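Local coordinates for putative epoxide hydrolase protein (Klebsiella pneumoniae subsp. pneumoniae, PDB 5BOV), which is a putative hydrolase of the alpha/beta hydrolase fold, possibly acting on epoxides or monoacylglycerols, at residues 128-133 and 245-250; 87-92 and 113-118. One frame throughout, in Å; residues are numbered along the deposited sequence.

Interaction 1 pairs two strands inside the central, mostly parallel sheet; interaction 2 packs two helices beside it, the centres of the contacts lying about 14 Å apart. Interaction 2 comes first along the chain. The join between them is direct: helix 111-122 leads into strand 127-133, and with strand 104-108, next to 127-133 in the sheet, they make a beta-alpha-beta crossover. Across this seam L130 packs on A116, and S132 OG, which also bonds to G135 O, probably hydrogen-bonds D117 OD1 at 2.6 Å. The helix that carries one half of interaction 2 thus rests on the strand that carries one half of interaction 1, close to a probable nucleophile elbow between strand 104-108 and helix 111-122.

Interaction 1: 128-133 and 245-250; sequences KSLVSV and VPTITL
V131 holds CG1 opposite its backbone N (chi1 176°) and L250 holds CG opposite its carbonyl carbon (chi1 -55°), and these settings bring V131 CG1 and L250 CD1 together at 3.8 Å, the two side chains slanting across one another. The same L250 CD1 lies 4.2 Å from V133 CG2, so one methyl touches two valines of the neighbouring strand. On the other face L130 and T247 run alongside one another in the same direction, with L130 CD2 3.7 Å from T247 OG1. That hydroxyl donates to V245 O at 2.9 Å, reaching it from 44° above the carbonyl plane, which ties T247 back to the residues entering its strand. Strands 127-133 and 247-252 are adjacent parallel members of the central alpha/beta hydrolase sheet; the chain between them is rich in helix and has no strand, consistent with the cap that this family often inserts here. L130 and S132 each bond to both neighbours of the facing residue: L130 N to P246 O (2.9 Å), I248 N to L130 O (2.9 Å) and S132 N to I248 O (3.0 Å), while L250 N to S132 O is weak at 3.5 Å. Helix 291-303 packs on V131, I248 and L250, and helix 111-122 on L130 and S132. T249 OG1 finds its partners in Y273 and H275, on the far side of strand 247-252.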
loop_
_atom_site.group_PDB
_atom_site.type_symbol
_atom_site.label_atom_id
_atom_site.label_comp_id
_atom_site.label_asym_id
_atom_site.label_seq_id
_atom_site.Cartn_x
_atom_site.Cartn_y
_atom_site.Cartn_z
ATOM N N LYS A 128 15.229 -6.382 1.958
ATOM C CA LYS A 128 16.210 -6.243 3.029
ATOM C C LYS A 128 15.558 -6.105 4.416
ATOM O O LYS A 128 16.017 -6.717 5.386
ATOM C CB LYS A 128 17.160 -5.060 2.699
ATOM C CG LYS A 128 18.218 -4.813 3.699
ATOM C CD LYS A 128 19.130 -3.644 3.231
ATOM C CE LYS A 128 20.278 -3.533 4.187
ATOM N NZ LYS A 128 19.893 -2.927 5.474
ATOM N N SER A 129 14.577 -5.207 4.529
ATOM C CA SER A 129 13.816 -5.038 5.747
ATOM C C SER A 129 12.476 -4.440 5.326
ATOM O O SER A 129 12.319 -4.006 4.182
ATOM C CB SER A 129 14.501 -4.129 6.712
ATOM O OG SER A 129 14.578 -2.763 6.219
ATOM N N LEU A 130 11.544 -4.489 6.244
ATOM C CA LEU A 130 10.151 -4.126 6.029
ATOM C C LEU A 130 9.571 -3.255 7.123
ATOM O O LEU A 130 9.819 -3.488 8.307
ATOM C CB LEU A 130 9.350 -5.447 6.006
ATOM C CG LEU A 130 7.855 -5.372 5.886
ATOM C CD1 LEU A 130 7.427 -4.714 4.562
ATOM C CD2 LEU A 130 7.211 -6.761 6.067
ATOM N N VAL A 131 8.894 -2.154 6.728
ATOM C CA VAL A 131 8.068 -1.392 7.617
ATOM C C VAL A 131 6.632 -1.633 7.171
ATOM O O VAL A 131 6.259 -1.291 6.066
ATOM C CB VAL A 131 8.400 0.108 7.642
ATOM C CG1 VAL A 131 7.429 0.853 8.508
ATOM C CG2 VAL A 131 9.804 0.293 8.182
ATOM N N SER A 132 5.846 -2.267 8.037
ATOM C CA SER A 132 4.463 -2.646 7.682
ATOM C C SER A 132 3.497 -2.003 8.654
ATOM O O SER A 132 3.331 -2.446 9.808
ATOM C CB SER A 132 4.325 -4.180 7.691
ATOM O OG SER A 132 3.086 -4.590 7.130
ATOM N N VAL A 133 2.812 -0.960 8.200
ATOM C CA VAL A 133 1.861 -0.305 9.054
ATOM C C VAL A 133 0.615 -1.209 9.250
ATOM O O VAL A 133 0.084 -1.754 8.260
ATOM C CB VAL A 133 1.360 1.035 8.500
ATOM C CG1 VAL A 133 0.281 1.661 9.374
ATOM C CG2 VAL A 133 2.514 1.981 8.274
ATOM N N VAL A 245 12.002 -11.547 7.168
ATOM C CA VAL A 245 12.946 -10.451 7.075
ATOM C C VAL A 245 12.774 -9.490 8.242
ATOM O O VAL A 245 11.709 -9.450 8.888
ATOM C CB VAL A 245 12.816 -9.671 5.752
ATOM C CG1 VAL A 245 12.857 -10.667 4.571
ATOM C CG2 VAL A 245 11.584 -8.829 5.682
ATOM N N PRO A 246 13.815 -8.740 8.574
ATOM C CA PRO A 246 13.672 -7.774 9.689
ATOM C C PRO A 246 12.506 -6.797 9.434
ATOM O O PRO A 246 12.444 -6.216 8.394
ATOM C CB PRO A 246 15.026 -7.024 9.713
ATOM C CG PRO A 246 15.950 -7.996 9.103
ATOM C CD PRO A 246 15.187 -8.702 8.029
ATOM N N THR A 247 11.652 -6.659 10.433
ATOM C CA THR A 247 10.400 -5.903 10.252
ATOM C C THR A 247 10.138 -5.016 11.451
ATOM O O THR A 247 10.257 -5.466 12.626
ATOM C CB THR A 247 9.243 -6.856 10.096
ATOM O OG1 THR A 247 9.439 -7.695 8.924
ATOM C CG2 THR A 247 7.937 -6.122 9.938
ATOM N N ILE A 248 9.720 -3.765 11.187
ATOM C CA ILE A 248 9.085 -2.948 12.167
ATOM C C ILE A 248 7.643 -2.725 11.770
ATOM O O ILE A 248 7.383 -2.321 10.644
ATOM C CB ILE A 248 9.793 -1.573 12.380
ATOM C CG1 ILE A 248 11.219 -1.839 12.866
ATOM C CG2 ILE A 248 9.009 -0.701 13.291
ATOM C CD1 ILE A 248 11.992 -0.561 13.170
ATOM N N THR A 249 6.727 -3.026 12.682
ATOM C CA THR A 249 5.329 -2.701 12.483
ATOM C C THR A 249 4.987 -1.414 13.267
ATOM O O THR A 249 5.566 -1.110 14.278
ATOM C CB THR A 249 4.380 -3.858 12.920
ATOM O OG1 THR A 249 4.645 -4.176 14.274
ATOM C CG2 THR A 249 4.589 -5.040 12.024
ATOM N N LEU A 250 4.044 -0.645 12.685
ATOM C CA LEU A 250 3.609 0.622 13.231
ATOM C C LEU A 250 2.101 0.640 13.387
ATOM O O LEU A 250 1.392 0.105 12.535
ATOM C CB LEU A 250 3.976 1.802 12.332
ATOM C CG LEU A 250 5.435 1.950 11.947
ATOM C CD1 LEU A 250 5.584 3.132 10.978
ATOM C CD2 LEU A 250 6.249 2.208 13.196
#

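Interaction 2: 87-92 and 113-118; sequences AMAADI and ARTADI
T115 reaches across to helix 85-98 with both branches of its side chain. CG2, anti to the backbone N, rests on the helix backbone, 3.7 Å from A89 N, and also touches I92 CG1 at 3.9 Å. OG1 packs 3.5 Å from M88 CB, but its hydrogen bond is to W111 O in its own helix. A89 turns its methyl into the other helix, where A89 CB and I118 CG2 are only 3.3 Å apart, tighter than a normal carbon contact. M88, a selenomethionine, runs extended past CG to R114. A chi3 bend (70°) in the arginine puts R114 NH2 3.5 Å from M88 SE, which lies at the edge of the guanidinium and near its plane; N216 accepts a hydrogen bond from R114 NH1. No hydrogen bond links the two segments, so the join is one of packing, with small A89 and T115 at the centre and the axes 8.5 Å apart, crossing at -68°. Beyond the contact, strand 59-74 meets helix 85-98 through R67 and P64, while helix 111-122, which follows the probable nucleophile elbow, has strand 127-133 against A113, A116 and D117.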
loop_
_atom_site.group_PDB
_atom_site.type_symbol
_atom_site.label_atom_id
_atom_site.label_comp_id
_atom_site.label_asym_id
_atom_site.label_seq_id
_atom_site.Cartn_x
_atom_site.Cartn_y
_atom_site.Cartn_z
ATOM N N ALA A 87 -1.241 -9.599 -7.508
ATOM C CA ALA A 87 -1.001 -8.862 -8.754
ATOM C C ALA A 87 -0.175 -7.614 -8.460
ATOM O O ALA A 87 0.774 -7.306 -9.191
ATOM C CB ALA A 87 -2.307 -8.539 -9.463
HETATM N N MSE A 88 -0.478 -6.915 -7.366
HETATM C CA MSE A 88 0.267 -5.746 -6.999
HETATM C C MSE A 88 1.656 -6.097 -6.537
HETATM O O MSE A 88 2.600 -5.360 -6.846
HETATM C CB MSE A 88 -0.465 -4.935 -5.925
HETATM C CG MSE A 88 -1.837 -4.513 -6.485
HETATM SE SE MSE A 88 -2.732 -3.390 -5.166
HETATM C CE MSE A 88 -4.579 -3.682 -5.826
ATOM N N ALA A 89 1.816 -7.197 -5.791
ATOM C CA ALA A 89 3.138 -7.657 -5.410
ATOM C C ALA A 89 3.988 -7.973 -6.650
ATOM O O ALA A 89 5.159 -7.548 -6.753
ATOM C CB ALA A 89 3.027 -8.861 -4.496
ATOM N N ALA A 90 3.384 -8.677 -7.616
ATOM C CA ALA A 90 4.096 -8.977 -8.866
ATOM C C ALA A 90 4.526 -7.701 -9.578
ATOM O O ALA A 90 5.653 -7.641 -10.101
ATOM C CB ALA A 90 3.230 -9.829 -9.774
ATOM N N ASP A 91 3.663 -6.650 -9.560
ATOM C CA ASP A 91 3.964 -5.382 -10.193
ATOM C C ASP A 91 5.287 -4.797 -9.571
ATOM O O ASP A 91 6.163 -4.259 -10.270
ATOM C CB ASP A 91 2.905 -4.328 -9.957
ATOM C CG ASP A 91 1.548 -4.609 -10.613
ATOM O OD1 ASP A 91 1.541 -5.297 -11.691
ATOM O OD2 ASP A 91 0.560 -4.055 -10.091
ATOM N N ILE A 92 5.398 -4.888 -8.258
ATOM C CA ILE A 92 6.560 -4.337 -7.588
ATOM C C ILE A 92 7.832 -5.081 -7.902
ATOM O O ILE A 92 8.921 -4.500 -8.076
ATOM C CB ILE A 92 6.314 -4.140 -6.043
ATOM C CG1 ILE A 92 5.148 -3.179 -5.814
ATOM C CG2 ILE A 92 7.580 -3.690 -5.329
ATOM C CD1 ILE A 92 5.153 -1.865 -6.606
ATOM N N ALA A 113 1.081 -1.832 2.384
ATOM C CA ALA A 113 1.588 -2.725 3.414
ATOM C C ALA A 113 1.333 -4.160 3.017
ATOM O O ALA A 113 2.192 -5.030 3.131
ATOM C CB ALA A 113 1.015 -2.465 4.783
ATOM N N ARG A 114 0.087 -4.460 2.583
ATOM C CA ARG A 114 -0.225 -5.794 2.081
ATOM C C ARG A 114 0.696 -6.211 0.960
ATOM O O ARG A 114 1.272 -7.298 0.974
ATOM C CB ARG A 114 -1.639 -5.827 1.613
ATOM C CG ARG A 114 -2.110 -7.154 1.141
ATOM C CD ARG A 114 -3.511 -7.051 0.528
ATOM N NE ARG A 114 -3.442 -6.344 -0.731
ATOM C CZ ARG A 114 -4.447 -5.749 -1.348
ATOM N NH1 ARG A 114 -5.655 -5.700 -0.818
ATOM N NH2 ARG A 114 -4.234 -5.216 -2.565
ATOM N N THR A 115 0.969 -5.277 0.039
ATOM C CA THR A 115 1.784 -5.558 -1.086
ATOM C C THR A 115 3.263 -5.815 -0.643
ATOM O O THR A 115 3.861 -6.805 -1.050
ATOM C CB THR A 115 1.756 -4.375 -2.100
ATOM O OG1 THR A 115 0.406 -4.189 -2.576
ATOM C CG2 THR A 115 2.621 -4.626 -3.232
ATOM N N ALA A 116 3.781 -4.967 0.239
ATOM C CA ALA A 116 5.135 -5.184 0.744
ATOM C C ALA A 116 5.253 -6.479 1.549
ATOM O O ALA A 116 6.253 -7.178 1.425
ATOM C CB ALA A 116 5.534 -4.011 1.657
ATOM N N ASP A 117 4.223 -6.798 2.351
ATOM C CA ASP A 117 4.141 -7.999 3.100
ATOM C C ASP A 117 4.290 -9.226 2.115
ATOM O O ASP A 117 5.030 -10.177 2.417
ATOM C CB ASP A 117 2.869 -8.167 3.861
ATOM C CG ASP A 117 2.709 -7.203 5.021
ATOM O OD1 ASP A 117 3.651 -6.445 5.354
ATOM O OD2 ASP A 117 1.559 -7.151 5.485
ATOM N N ILE A 118 3.522 -9.202 1.027
ATOM C CA ILE A 118 3.547 -10.277 0.075
ATOM C C ILE A 118 4.937 -10.404 -0.571
ATOM O O ILE A 118 5.431 -11.557 -0.707
ATOM C CB ILE A 118 2.449 -10.119 -0.990
ATOM C CG1 ILE A 118 1.110 -10.285 -0.350
ATOM C CG2 ILE A 118 2.631 -11.161 -2.151
ATOM C CD1 ILE A 118 -0.054 -9.822 -1.222
#